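Local coordinates for EpsJ (Vibrio vulnificus, PDB 2RET), which probably serves as a minor pseudopilin of the type 2 secretion system, pairing with the pseudopilin EpsI in a complex of the pseudopilus, at residues 28-39 with 142-153; 82-90 with 100-108. All coordinates share one frame; numbering follows the deposited sequence.

Contact 1: residues 28-39 with 142-153; sequences MDSDFRQIALRQ and ELTLPAAISVEL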
# COMPACT_ATOMS: atom_id res chain seq x y z
N MSE B 28 -23.14 -7.48 -7.34
CA MSE B 28 -22.33 -7.38 -8.57
C MSE B 28 -21.28 -6.31 -8.51
O MSE B 28 -20.20 -6.47 -9.07
CB MSE B 28 -23.22 -7.10 -9.76
CG MSE B 28 -24.23 -8.18 -9.98
SE MSE B 28 -25.40 -7.77 -11.50
CE MSE B 28 -24.08 -7.30 -12.86
N ASP B 29 -21.60 -5.21 -7.84
CA ASP B 29 -20.63 -4.14 -7.60
C ASP B 29 -19.51 -4.69 -6.76
O ASP B 29 -18.33 -4.43 -7.03
CB ASP B 29 -21.25 -2.93 -6.88
CG ASP B 29 -21.57 -1.75 -7.80
OD1 ASP B 29 -20.98 -1.63 -8.87
OD2 ASP B 29 -22.37 -0.87 -7.43
N SER B 30 -19.87 -5.46 -5.74
CA SER B 30 -18.87 -6.00 -4.82
C SER B 30 -17.90 -6.91 -5.56
O SER B 30 -16.71 -6.89 -5.26
CB SER B 30 -19.51 -6.73 -3.62
OG SER B 30 -20.06 -8.02 -3.96
N ASP B 31 -18.41 -7.69 -6.52
CA ASP B 31 -17.62 -8.70 -7.22
C ASP B 31 -16.81 -8.12 -8.38
O ASP B 31 -15.61 -8.29 -8.45
CB ASP B 31 -18.52 -9.83 -7.77
CG ASP B 31 -19.04 -10.76 -6.71
OD1 ASP B 31 -18.42 -10.93 -5.64
OD2 ASP B 31 -20.11 -11.37 -6.97
N PHE B 32 -17.49 -7.45 -9.29
CA PHE B 32 -16.86 -6.97 -10.49
C PHE B 32 -15.91 -5.79 -10.27
O PHE B 32 -15.01 -5.55 -11.11
CB PHE B 32 -17.91 -6.64 -11.53
CG PHE B 32 -18.55 -7.83 -12.14
CD1 PHE B 32 -17.92 -8.52 -13.15
CD2 PHE B 32 -19.81 -8.25 -11.74
CE1 PHE B 32 -18.51 -9.63 -13.72
CE2 PHE B 32 -20.39 -9.38 -12.28
CZ PHE B 32 -19.74 -10.07 -13.29
N ARG B 33 -16.09 -5.05 -9.19
CA ARG B 33 -15.13 -4.01 -8.85
C ARG B 33 -13.86 -4.55 -8.14
O ARG B 33 -12.88 -3.81 -7.99
CB ARG B 33 -15.77 -2.91 -8.01
CG ARG B 33 -16.79 -2.06 -8.73
CD ARG B 33 -17.39 -1.15 -7.71
NE ARG B 33 -18.47 -0.26 -8.13
CZ ARG B 33 -18.30 0.98 -8.60
NH1 ARG B 33 -17.10 1.51 -8.76
NH2 ARG B 33 -19.37 1.71 -8.88
N GLN B 34 -13.89 -5.80 -7.69
CA GLN B 34 -12.80 -6.39 -6.93
C GLN B 34 -12.20 -7.61 -7.65
O GLN B 34 -11.68 -8.54 -7.00
CB GLN B 34 -13.28 -6.73 -5.51
CG GLN B 34 -13.76 -5.46 -4.77
CD GLN B 34 -13.49 -5.50 -3.33
OE1 GLN B 34 -12.52 -4.89 -2.82
NE2 GLN B 34 -14.32 -6.23 -2.62
N ILE B 35 -12.22 -7.57 -8.97
CA ILE B 35 -11.62 -8.62 -9.80
C ILE B 35 -10.11 -8.67 -9.57
O ILE B 35 -9.45 -7.64 -9.56
CB ILE B 35 -11.91 -8.41 -11.33
CG1 ILE B 35 -13.42 -8.52 -11.59
CG2 ILE B 35 -11.15 -9.44 -12.21
CD1 ILE B 35 -13.81 -8.50 -13.11
N ALA B 36 -9.57 -9.88 -9.41
CA ALA B 36 -8.17 -10.06 -9.08
C ALA B 36 -7.37 -10.65 -10.26
O ALA B 36 -7.85 -11.49 -11.02
CB ALA B 36 -8.03 -10.92 -7.81
N LEU B 37 -6.14 -10.15 -10.40
CA LEU B 37 -5.14 -10.62 -11.33
C LEU B 37 -4.58 -11.94 -10.82
O LEU B 37 -3.48 -12.02 -10.30
CB LEU B 37 -4.05 -9.54 -11.50
CG LEU B 37 -3.14 -9.62 -12.74
CD1 LEU B 37 -3.97 -9.60 -14.00
CD2 LEU B 37 -2.11 -8.46 -12.70
N ARG B 38 -5.38 -12.99 -10.97
CA ARG B 38 -5.09 -14.32 -10.42
C ARG B 38 -5.77 -15.33 -11.33
O ARG B 38 -6.99 -15.31 -11.49
CB ARG B 38 -5.59 -14.40 -8.95
CG ARG B 38 -5.81 -15.80 -8.34
CD ARG B 38 -4.57 -16.68 -8.36
NE ARG B 38 -4.40 -17.54 -7.18
CZ ARG B 38 -4.68 -18.85 -7.10
NH1 ARG B 38 -5.19 -19.50 -8.14
NH2 ARG B 38 -4.44 -19.51 -5.97
N GLN B 39 -4.97 -16.17 -11.97
CA GLN B 39 -5.50 -17.20 -12.87
C GLN B 39 -6.19 -18.33 -12.09
O GLN B 39 -5.74 -18.70 -11.00
CB GLN B 39 -4.39 -17.79 -13.73
CG GLN B 39 -3.97 -16.89 -14.87
CD GLN B 39 -2.74 -17.40 -15.57
OE1 GLN B 39 -1.99 -18.18 -15.02
NE2 GLN B 39 -2.53 -16.96 -16.80
N GLU B 142 -4.28 -14.09 -21.27
CA GLU B 142 -4.15 -14.73 -19.95
C GLU B 142 -3.15 -13.98 -19.06
O GLU B 142 -3.03 -14.30 -17.85
CB GLU B 142 -3.77 -16.22 -20.11
CG GLU B 142 -4.97 -17.19 -19.98
CD GLU B 142 -5.57 -17.67 -21.33
OE1 GLU B 142 -5.02 -18.65 -21.89
OE2 GLU B 142 -6.59 -17.09 -21.79
N LEU B 143 -2.48 -12.98 -19.64
CA LEU B 143 -1.44 -12.23 -18.94
C LEU B 143 -1.91 -10.95 -18.25
O LEU B 143 -1.27 -10.49 -17.34
CB LEU B 143 -0.29 -11.91 -19.91
CG LEU B 143 0.38 -13.12 -20.56
CD1 LEU B 143 1.53 -12.68 -21.47
CD2 LEU B 143 0.83 -14.12 -19.49
N THR B 144 -3.02 -10.39 -18.70
CA THR B 144 -3.52 -9.11 -18.20
C THR B 144 -5.06 -9.09 -18.30
O THR B 144 -5.65 -9.79 -19.13
CB THR B 144 -2.87 -7.89 -18.97
OG1 THR B 144 -3.15 -6.66 -18.28
CG2 THR B 144 -3.41 -7.78 -20.40
N LEU B 145 -5.72 -8.32 -17.44
CA LEU B 145 -7.17 -8.22 -17.48
C LEU B 145 -7.52 -7.15 -18.49
O LEU B 145 -6.68 -6.33 -18.83
CB LEU B 145 -7.74 -7.85 -16.10
CG LEU B 145 -7.76 -8.96 -15.01
CD1 LEU B 145 -7.93 -8.34 -13.66
CD2 LEU B 145 -8.87 -10.03 -15.29
N PRO B 146 -8.78 -7.14 -18.98
CA PRO B 146 -9.19 -5.99 -19.78
C PRO B 146 -9.27 -4.74 -18.90
O PRO B 146 -9.57 -4.85 -17.71
CB PRO B 146 -10.60 -6.40 -20.28
CG PRO B 146 -11.08 -7.30 -19.20
CD PRO B 146 -9.87 -8.11 -18.81
N ALA B 147 -9.00 -3.56 -19.46
CA ALA B 147 -9.05 -2.30 -18.70
C ALA B 147 -10.46 -2.05 -18.07
O ALA B 147 -10.58 -1.43 -17.02
CB ALA B 147 -8.61 -1.09 -19.62
N ALA B 148 -11.49 -2.56 -18.74
CA ALA B 148 -12.89 -2.43 -18.32
C ALA B 148 -13.73 -3.62 -18.81
O ALA B 148 -13.39 -4.30 -19.77
CB ALA B 148 -13.49 -1.12 -18.83
N ILE B 149 -14.83 -3.85 -18.11
CA ILE B 149 -15.77 -4.93 -18.37
C ILE B 149 -17.17 -4.29 -18.27
O ILE B 149 -17.43 -3.53 -17.37
CB ILE B 149 -15.56 -6.08 -17.31
CG1 ILE B 149 -14.19 -6.73 -17.51
CG2 ILE B 149 -16.56 -7.22 -17.46
CD1 ILE B 149 -13.55 -7.24 -16.21
N SER B 150 -18.04 -4.63 -19.21
CA SER B 150 -19.43 -4.18 -19.24
C SER B 150 -20.26 -5.45 -19.07
O SER B 150 -20.15 -6.37 -19.86
CB SER B 150 -19.79 -3.50 -20.59
OG SER B 150 -21.17 -3.10 -20.64
N VAL B 151 -21.06 -5.47 -18.02
CA VAL B 151 -21.95 -6.56 -17.72
C VAL B 151 -23.36 -6.09 -18.04
O VAL B 151 -23.85 -5.14 -17.45
CB VAL B 151 -21.80 -6.99 -16.23
CG1 VAL B 151 -22.78 -8.17 -15.92
CG2 VAL B 151 -20.33 -7.39 -15.97
N GLU B 152 -23.99 -6.74 -19.02
CA GLU B 152 -25.35 -6.45 -19.41
C GLU B 152 -26.33 -7.59 -19.07
O GLU B 152 -26.11 -8.72 -19.39
CB GLU B 152 -25.41 -6.15 -20.90
CG GLU B 152 -26.80 -5.73 -21.37
CD GLU B 152 -26.81 -5.45 -22.84
OE1 GLU B 152 -26.76 -6.44 -23.64
OE2 GLU B 152 -26.85 -4.24 -23.18
N LEU B 153 -27.44 -7.23 -18.42
CA LEU B 153 -28.56 -8.13 -18.12
C LEU B 153 -29.77 -7.72 -18.93
O LEU B 153 -30.03 -6.55 -19.10
CB LEU B 153 -28.92 -8.05 -16.63
CG LEU B 153 -27.76 -8.29 -15.65
CD1 LEU B 153 -28.21 -8.06 -14.22
CD2 LEU B 153 -27.26 -9.69 -15.83

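Contact 2: residues 82-90 with 100-108; sequences RGEVTKVGY and VWWRYPDTP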
# COMPACT_ATOMS: atom_id res chain seq x y z
N ARG B 82 -1.51 -10.71 2.22
CA ARG B 82 -2.27 -9.59 2.71
C ARG B 82 -3.72 -9.69 2.26
O ARG B 82 -4.60 -9.38 2.98
CB ARG B 82 -1.67 -8.29 2.17
CG ARG B 82 -0.22 -8.06 2.59
CD ARG B 82 -0.11 -7.24 3.86
NE ARG B 82 -0.64 -7.96 5.02
CZ ARG B 82 -1.83 -7.75 5.58
NH1 ARG B 82 -2.68 -6.83 5.12
NH2 ARG B 82 -2.18 -8.48 6.62
N GLY B 83 -3.91 -10.10 1.03
CA GLY B 83 -5.25 -10.22 0.42
C GLY B 83 -5.65 -11.67 0.33
O GLY B 83 -4.84 -12.48 -0.03
N GLU B 84 -6.87 -11.99 0.72
CA GLU B 84 -7.43 -13.32 0.53
C GLU B 84 -8.26 -13.29 -0.76
O GLU B 84 -9.23 -12.53 -0.86
CB GLU B 84 -8.30 -13.67 1.73
CG GLU B 84 -8.49 -15.14 1.99
CD GLU B 84 -7.20 -15.89 2.28
OE1 GLU B 84 -6.22 -15.28 2.77
OE2 GLU B 84 -7.18 -17.11 2.00
N VAL B 85 -7.84 -14.07 -1.75
CA VAL B 85 -8.50 -14.15 -3.06
C VAL B 85 -9.53 -15.31 -2.99
O VAL B 85 -9.20 -16.43 -2.57
CB VAL B 85 -7.48 -14.35 -4.22
CG1 VAL B 85 -8.18 -14.45 -5.59
CG2 VAL B 85 -6.42 -13.22 -4.25
N THR B 86 -10.78 -14.98 -3.33
CA THR B 86 -11.87 -15.96 -3.45
C THR B 86 -12.21 -16.10 -4.92
O THR B 86 -11.55 -15.54 -5.77
CB THR B 86 -13.12 -15.52 -2.66
OG1 THR B 86 -13.57 -14.24 -3.13
CG2 THR B 86 -12.81 -15.49 -1.11
N LYS B 87 -13.22 -16.89 -5.25
CA LYS B 87 -13.57 -17.10 -6.66
C LYS B 87 -15.09 -17.02 -6.76
O LYS B 87 -15.78 -17.48 -5.86
CB LYS B 87 -13.00 -18.44 -7.13
CG LYS B 87 -13.29 -18.84 -8.56
CD LYS B 87 -12.56 -20.07 -8.96
CE LYS B 87 -13.17 -21.34 -8.43
NZ LYS B 87 -12.27 -22.48 -8.75
N VAL B 88 -15.58 -16.33 -7.79
CA VAL B 88 -17.02 -16.12 -7.98
C VAL B 88 -17.40 -16.36 -9.47
O VAL B 88 -16.59 -16.21 -10.36
CB VAL B 88 -17.47 -14.68 -7.58
CG1 VAL B 88 -17.05 -14.37 -6.15
CG2 VAL B 88 -16.93 -13.66 -8.57
N GLY B 89 -18.63 -16.75 -9.72
CA GLY B 89 -19.16 -16.74 -11.08
C GLY B 89 -20.62 -16.38 -11.17
O GLY B 89 -21.30 -16.27 -10.18
N TYR B 90 -21.10 -16.14 -12.38
CA TYR B 90 -22.51 -15.80 -12.60
C TYR B 90 -23.01 -16.69 -13.74
O TYR B 90 -22.26 -17.04 -14.66
CB TYR B 90 -22.69 -14.30 -12.95
CG TYR B 90 -22.49 -13.36 -11.78
CD1 TYR B 90 -21.23 -13.05 -11.29
CD2 TYR B 90 -23.58 -12.81 -11.12
CE1 TYR B 90 -21.08 -12.21 -10.19
CE2 TYR B 90 -23.43 -11.98 -10.06
CZ TYR B 90 -22.18 -11.69 -9.59
OH TYR B 90 -22.09 -10.84 -8.52
N VAL B 100 -22.32 -17.69 -7.94
CA VAL B 100 -21.69 -18.85 -7.37
C VAL B 100 -20.38 -18.40 -6.76
O VAL B 100 -19.70 -17.58 -7.31
CB VAL B 100 -21.39 -19.96 -8.40
CG1 VAL B 100 -20.93 -21.23 -7.65
CG2 VAL B 100 -22.63 -20.25 -9.32
N TRP B 101 -20.04 -18.97 -5.62
CA TRP B 101 -18.94 -18.45 -4.80
C TRP B 101 -18.13 -19.60 -4.28
O TRP B 101 -18.70 -20.57 -3.79
CB TRP B 101 -19.51 -17.69 -3.61
CG TRP B 101 -18.47 -17.08 -2.73
CD1 TRP B 101 -17.90 -15.85 -2.88
CD2 TRP B 101 -17.89 -17.65 -1.56
NE1 TRP B 101 -17.00 -15.62 -1.86
CE2 TRP B 101 -16.97 -16.72 -1.04
CE3 TRP B 101 -18.05 -18.87 -0.90
CZ2 TRP B 101 -16.23 -16.94 0.12
CZ3 TRP B 101 -17.32 -19.11 0.25
CH2 TRP B 101 -16.42 -18.14 0.75
N TRP B 102 -16.82 -19.47 -4.39
CA TRP B 102 -15.90 -20.41 -3.80
C TRP B 102 -14.90 -19.68 -2.92
O TRP B 102 -14.38 -18.64 -3.29
CB TRP B 102 -15.13 -21.16 -4.87
CG TRP B 102 -15.95 -22.04 -5.76
CD1 TRP B 102 -16.18 -23.38 -5.61
CD2 TRP B 102 -16.63 -21.65 -6.96
NE1 TRP B 102 -16.94 -23.85 -6.65
CE2 TRP B 102 -17.23 -22.82 -7.49
CE3 TRP B 102 -16.78 -20.44 -7.64
CZ2 TRP B 102 -17.96 -22.80 -8.70
CZ3 TRP B 102 -17.50 -20.42 -8.82
CH2 TRP B 102 -18.10 -21.58 -9.33
N ARG B 103 -14.63 -20.27 -1.77
CA ARG B 103 -13.67 -19.73 -0.81
C ARG B 103 -12.22 -19.71 -1.33
O ARG B 103 -11.48 -18.78 -1.04
CB ARG B 103 -13.77 -20.52 0.50
CG ARG B 103 -12.74 -20.20 1.55
CD ARG B 103 -12.90 -18.81 2.15
NE ARG B 103 -11.76 -18.58 3.04
CZ ARG B 103 -10.57 -18.14 2.65
NH1 ARG B 103 -10.36 -17.83 1.38
NH2 ARG B 103 -9.59 -17.99 3.54
N TYR B 104 -11.82 -20.74 -2.07
CA TYR B 104 -10.48 -20.84 -2.65
C TYR B 104 -10.53 -20.79 -4.16
O TYR B 104 -11.39 -21.44 -4.75
CB TYR B 104 -9.79 -22.14 -2.19
CG TYR B 104 -9.71 -22.21 -0.69
CD1 TYR B 104 -8.88 -21.33 0.03
CD2 TYR B 104 -10.52 -23.08 0.03
CE1 TYR B 104 -8.84 -21.35 1.44
CE2 TYR B 104 -10.50 -23.10 1.44
CZ TYR B 104 -9.64 -22.24 2.13
OH TYR B 104 -9.61 -22.26 3.51
N PRO B 105 -9.60 -20.06 -4.80
CA PRO B 105 -9.59 -20.03 -6.27
C PRO B 105 -9.23 -21.37 -6.92
O PRO B 105 -9.54 -21.58 -8.09
CB PRO B 105 -8.51 -18.99 -6.61
CG PRO B 105 -8.13 -18.34 -5.33
CD PRO B 105 -8.47 -19.31 -4.24
N ASP B 106 -8.54 -22.24 -6.19
CA ASP B 106 -8.21 -23.57 -6.68
C ASP B 106 -9.01 -24.56 -5.87
O ASP B 106 -8.72 -24.78 -4.71
CB ASP B 106 -6.71 -23.83 -6.61
CG ASP B 106 -5.91 -22.87 -7.50
OD1 ASP B 106 -6.45 -22.35 -8.52
OD2 ASP B 106 -4.74 -22.63 -7.17
N THR B 107 -10.01 -25.14 -6.52
CA THR B 107 -11.08 -25.86 -5.85
C THR B 107 -11.41 -27.18 -6.59
O THR B 107 -11.71 -27.14 -7.80
CB THR B 107 -12.31 -24.95 -5.79
OG1 THR B 107 -13.23 -25.42 -4.80
CG2 THR B 107 -12.98 -24.85 -7.14
N PRO B 108 -11.35 -28.34 -5.89
CA PRO B 108 -11.68 -29.63 -6.49
C PRO B 108 -13.04 -29.65 -7.18
O PRO B 108 -13.73 -30.68 -7.16
CB PRO B 108 -11.69 -30.59 -5.29
CG PRO B 108 -10.81 -29.96 -4.30
CD PRO B 108 -10.97 -28.49 -4.47
O HOH W 1 -15.64 -12.94 -2.00

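Contact 1: residues 28-39 with 142-153
Val-151 meets two side chains of the helix end with its two methyls. Val-151 CG2 sits over one face of the Phe-32 ring, 3.8 Å from the ring centroid and 16° off the ring normal, a CH-pi contact. Val-151 CG1 takes the methyl of selenomethionine Met-28, with Met-28 CE only 3.4 Å away, a tight fit. The Met-28 chain is extended to SE and then bends (chi3 49°), which turns CE onto Val-151 and leaves Met-28 SE to face Leu-153 CD1 at 3.9 Å. Ile-35 divides its branches. Ile-35 CD1 runs tip to tip into Ile-149 CD1, again close at 3.4 Å, and Ile-35 CG2 packs on Leu-145 CD1. Leu-37 slides past Leu-145 in the opposite direction, with CD1 against CG. The row ends in one polar bond. Gln-39 NE2 gives a bent hydrogen bond of 2.9 Å (133° at the hydrogen) to Glu-142 O, from above the carbonyl plane. Behind this shell, Phe-32 also meets the ring of Phe-68. The apolar packing is buried from Met-28 to Ile-35 and partly exposed toward Leu-37 and Gln-39. A helix packed on an antiparallel sheet is consistent with the pilin-like fold. The end of helix 10-32 lies on strand 148-155, and the chain after it runs mainly along the loop before that strand; Ile-149 and Leu-153 also touch strand 122-130, and Met-28 touches strand 159-166.

Contact 2: residues 82-90 with 100-108
Glu-84 OE2 is gripped by both terminal nitrogens of Arg-103. Arg-103 NH2 gives Glu-84 OE2 a salt-bridged hydrogen bond of 3.0 Å at 159°, and Arg-103 NH1 adds a weak one of 3.3 Å to the same oxygen. The oxygen lies in the guanidinium plane, but the arginine meets it from above the carboxylate plane, and the two planes are nearly perpendicular (87°). Asn-75 holds the other oxygen, OE1. Tyr-104 CE1 lies over one face of the guanidinium. Lys-87 leaves its strand extended, then turns at chi3 (77°), which brings Lys-87 NZ to Pro-105 O at 2.9 Å. On the way CE passes over one face of the Trp-102 indole, and Lys-87 NZ makes a cation-pi contact 4.9 Å from the centroid of the Trp-102 five-membered ring. Val-100 CG1 covers the opposite face. Earlier on strand 79-93, Val-85 CG1 packs on Pro-105 CG. On the sheet face opposite Lys-87 and Trp-102, Val-88 CG1 touches Trp-101 CD1. A water joins Thr-86 OG1 to Trp-101 NE1. Paired backbone bonds link Lys-87 with Trp-102, including Trp-102 N to Lys-87 O at 2.7 Å, and Gly-89 with Val-100. The strands belong to the antiparallel beta hairpin 79-93/96-102. Backbone bonds fix the strand pair, while the charged ends of Lys-87 and Arg-103 tie the chain beyond strand 96-102 back to strand 79-93.

Contact 1 packs mainly apolar side chains, buried at the helix end and partly exposed beyond it. Contact 2 mixes backbone pairing with charged and aromatic groups in a partly exposed region. The centre of contact 1 is about 7 Å, and that of contact 2 about 12 Å, from the centre of the chain. The first joins the helix and its following loop to the four-stranded sheet and the loop before its strand 148-155; the second pairs neighbouring strands of the six-stranded sheet. They hold different elements but touch directly. Tyr-90 OH probably hydrogen-bonds Asp-31 OD2 (2.6 Å), and its ring packs on Phe-32. Further along, Arg-38 NH1 forms a salt bridge with Asp-106 OD1. The segment 28-39 therefore lies between the two sheets and is tied to both.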